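Long-range contact in polyporopepsin (Irpex lacteus, PDB 1WKR), which cleaves peptide bonds with broad specificity as a pepsin-family aspartic endopeptidase that clots milk: residues Ala54-Thr62 / Val114-Ser122. Sequence-based numbering, arbitrary orientation.
Sequences ATSDKVSVT and VGTLSPHTS. With SO4 (sulfate ion), chain H; SO4 (sulfate ion), chain D.
His120 ND1 donates to Asp57 OD1 at 2.7 Å, the syn side of the carboxylate turned to an imidazole whose plane stands 89° from its own. A weak bond from His120 N reaches the same oxygen. Asp57 CG lies anti to its carbonyl carbon (chi1 -67°), swinging the carboxylate across Leu117, with OD2 3.7 Å from Leu117 CD1. On the ring's edge Ser56 OG comes 3.1 Å from His120 CE1, while Pro119 CG rests over the rim of one face.

The chains pair as a short antiparallel ladder: Lys58 N to Ser118 O (2.8 Å) and Ser118 N to Lys58 O (2.9 Å) make Lys58-Ser118 a hydrogen-bonded pair, with Val59-Leu117 the adjoining non-hydrogen-bonded one. Strand 117-118 edges strand 57-62, whose other side pairs with strand 67-79 in the N-terminal half of the bilobal pepsin fold. Ser60 N continues the ladder to Thr116 O, and Val61 CG2 lies alongside Thr116 CG2 at 3.8 Å. Val61, whose side chain is about 7 Å from that of catalytic Asp32, also packs on the bound pepstatin.

Thr116 OG1 hydrogen-bonds to Thr113 O and Asn37 ND2; Thr55 OG1, hydrogen-bonded to Glu72 O, accepts from Asp57 N in an ST turn.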
loop_
_atom_site.group_PDB
_atom_site.type_symbol
_atom_site.label_atom_id
_atom_site.label_comp_id
_atom_site.label_asym_id
_atom_site.label_seq_id
_atom_site.Cartn_x
_atom_site.Cartn_y
_atom_site.Cartn_z
ATOM N N ALA A 54 12.984 11.016 24.188
ATOM C CA ALA A 54 11.576 11.177 24.471
ATOM C C ALA A 54 11.006 12.392 23.988
ATOM O O ALA A 54 11.657 13.322 23.438
ATOM C CB ALA A 54 11.479 11.328 26.034
ATOM N N THR A 55 9.576 12.258 23.612
ATOM C CA THR A 55 8.861 13.470 23.351
ATOM C C THR A 55 7.755 13.653 24.432
ATOM O O THR A 55 7.656 12.888 25.287
ATOM C CB THR A 55 8.200 13.516 21.959
ATOM O OG1 THR A 55 7.020 12.620 21.973
ATOM C CG2 THR A 55 9.105 13.030 20.863
ATOM N N SER A 56 7.007 14.791 24.253
ATOM C CA SER A 56 5.936 15.024 25.230
ATOM C C SER A 56 4.631 14.347 24.889
ATOM O O SER A 56 3.633 14.442 25.588
ATOM C CB SER A 56 5.641 16.505 25.202
ATOM O OG SER A 56 5.203 16.975 24.013
ATOM N N ASP A 57 4.606 13.520 23.795
ATOM C CA ASP A 57 3.332 13.008 23.241
ATOM C C ASP A 57 3.196 11.526 23.320
ATOM O O ASP A 57 4.135 10.731 23.128
ATOM C CB ASP A 57 3.264 13.393 21.767
ATOM C CG ASP A 57 3.138 14.872 21.563
ATOM O OD1 ASP A 57 2.184 15.506 22.154
ATOM O OD2 ASP A 57 3.923 15.458 20.810
ATOM N N LYS A 58 1.944 11.117 23.510
ATOM C CA LYS A 58 1.473 9.743 23.158
ATOM C C LYS A 58 0.981 9.805 21.701
ATOM O O LYS A 58 0.773 10.860 21.146
ATOM C CB LYS A 58 0.304 9.332 24.084
ATOM C CG LYS A 58 0.654 9.364 25.611
ATOM C CD LYS A 58 1.797 8.546 25.851
ATOM C CE LYS A 58 2.008 8.332 27.497
ATOM N NZ LYS A 58 3.191 7.544 27.740
ATOM N N VAL A 59 0.804 8.583 21.157
ATOM C CA VAL A 59 0.424 8.472 19.747
ATOM C C VAL A 59 -0.584 7.341 19.607
ATOM O O VAL A 59 -0.547 6.358 20.349
ATOM C CB VAL A 59 1.694 8.257 18.830
ATOM C CG1 VAL A 59 2.413 6.964 19.181
ATOM C CG2 VAL A 59 1.315 8.281 17.365
ATOM N N SER A 60 -1.514 7.517 18.665
ATOM C CA SER A 60 -2.602 6.522 18.410
ATOM C C SER A 60 -3.000 6.672 16.941
ATOM O O SER A 60 -3.214 7.743 16.475
ATOM C CB SER A 60 -3.844 6.958 19.339
ATOM O OG SER A 60 -4.868 6.110 19.142
ATOM N N VAL A 61 -3.141 5.458 16.343
ATOM C CA VAL A 61 -3.658 5.392 14.959
ATOM C C VAL A 61 -4.693 4.267 14.871
ATOM O O VAL A 61 -4.432 3.158 15.298
ATOM C CB VAL A 61 -2.535 5.203 13.885
ATOM C CG1 VAL A 61 -3.137 5.188 12.490
ATOM C CG2 VAL A 61 -1.446 6.319 14.061
ATOM N N THR A 62 -5.806 4.576 14.197
ATOM C CA THR A 62 -6.819 3.579 13.890
ATOM C C THR A 62 -6.814 3.261 12.385
ATOM O O THR A 62 -6.842 4.200 11.548
ATOM C CB THR A 62 -8.219 4.067 14.322
ATOM O OG1 THR A 62 -8.228 4.207 15.750
ATOM C CG2 THR A 62 -9.333 3.056 14.022
ATOM N N VAL A 114 -1.801 14.403 11.505
ATOM C CA VAL A 114 -2.427 15.465 12.367
ATOM C C VAL A 114 -3.572 14.806 13.113
ATOM O O VAL A 114 -4.493 14.233 12.485
ATOM C CB VAL A 114 -2.896 16.635 11.480
ATOM C CG1 VAL A 114 -3.675 17.649 12.346
ATOM C CG2 VAL A 114 -1.690 17.281 10.807
ATOM N N GLY A 115 -3.555 14.871 14.407
ATOM C CA GLY A 115 -4.566 14.193 15.257
ATOM C C GLY A 115 -4.079 12.966 15.893
ATOM O O GLY A 115 -4.734 12.403 16.789
ATOM N N THR A 116 -2.918 12.417 15.488
ATOM C CA THR A 116 -2.416 11.188 16.064
ATOM C C THR A 116 -1.664 11.384 17.403
ATOM O O THR A 116 -1.513 10.399 18.109
ATOM C CB THR A 116 -1.545 10.341 15.069
ATOM O OG1 THR A 116 -0.304 11.055 14.777
ATOM C CG2 THR A 116 -2.317 10.052 13.749
ATOM N N LEU A 117 -1.169 12.584 17.624
ATOM C CA LEU A 117 -0.419 12.853 18.879
ATOM C C LEU A 117 -1.433 13.457 19.930
ATOM O O LEU A 117 -2.306 14.180 19.620
ATOM C CB LEU A 117 0.653 13.877 18.655
ATOM C CG LEU A 117 1.789 13.460 17.650
ATOM C CD1 LEU A 117 2.719 14.656 17.363
ATOM C CD2 LEU A 117 2.530 12.235 18.149
ATOM N N SER A 118 -1.067 13.119 21.178
ATOM C CA SER A 118 -1.820 13.714 22.323
ATOM C C SER A 118 -0.757 14.070 23.380
ATOM O O SER A 118 0.048 13.215 23.713
ATOM C CB SER A 118 -2.761 12.723 22.903
ATOM O OG SER A 118 -3.453 13.285 24.040
ATOM N N PRO A 119 -0.777 15.297 23.913
ATOM C CA PRO A 119 -1.873 16.294 23.790
ATOM C C PRO A 119 -1.786 17.176 22.616
ATOM O O PRO A 119 -2.699 17.996 22.333
ATOM C CB PRO A 119 -1.650 17.175 25.028
ATOM C CG PRO A 119 -0.115 17.151 25.267
ATOM C CD PRO A 119 0.241 15.674 24.946
ATOM N N HIS A 120 -0.759 17.046 21.688
ATOM C CA HIS A 120 -0.599 18.007 20.602
ATOM C C HIS A 120 -1.406 17.529 19.379
ATOM O O HIS A 120 -0.815 17.081 18.356
ATOM C CB HIS A 120 0.885 18.092 20.300
ATOM C CG HIS A 120 1.654 18.778 21.395
ATOM N ND1 HIS A 120 2.477 18.160 22.223
ATOM C CD2 HIS A 120 1.587 20.156 21.754
ATOM C CE1 HIS A 120 3.035 19.043 23.163
ATOM N NE2 HIS A 120 2.451 20.172 22.888
ATOM N N THR A 121 -2.705 17.723 19.423
ATOM C CA THR A 121 -3.628 17.093 18.446
ATOM C C THR A 121 -3.578 17.847 17.168
ATOM O O THR A 121 -4.140 17.223 16.182
ATOM C CB THR A 121 -5.089 16.995 19.051
ATOM O OG1 THR A 121 -5.416 18.178 19.473
ATOM C CG2 THR A 121 -4.964 16.126 20.283
ATOM N N SER A 122 -3.016 18.962 17.017
ATOM C CA SER A 122 -2.906 19.600 15.749
ATOM C C SER A 122 -1.548 19.535 15.099
ATOM O O SER A 122 -1.326 20.046 14.017
ATOM C CB SER A 122 -3.269 21.185 15.805
ATOM O OG SER A 122 -2.136 21.878 16.389
HETATM S S SO4 H . -1.291 21.582 19.308
HETATM O O1 SO4 H . -0.840 20.413 18.494
HETATM O O2 SO4 H . -2.471 22.206 18.798
HETATM O O3 SO4 H . -1.416 21.289 20.977
HETATM O O4 SO4 H . -0.022 22.645 19.373
HETATM S S SO4 D . 2.497 3.932 26.868
HETATM O O1 SO4 D . 3.609 3.216 27.869
HETATM O O2 SO4 D . 3.200 4.005 25.547
HETATM O O3 SO4 D . 1.388 3.051 26.785
HETATM O O4 SO4 D . 2.146 5.224 27.309
#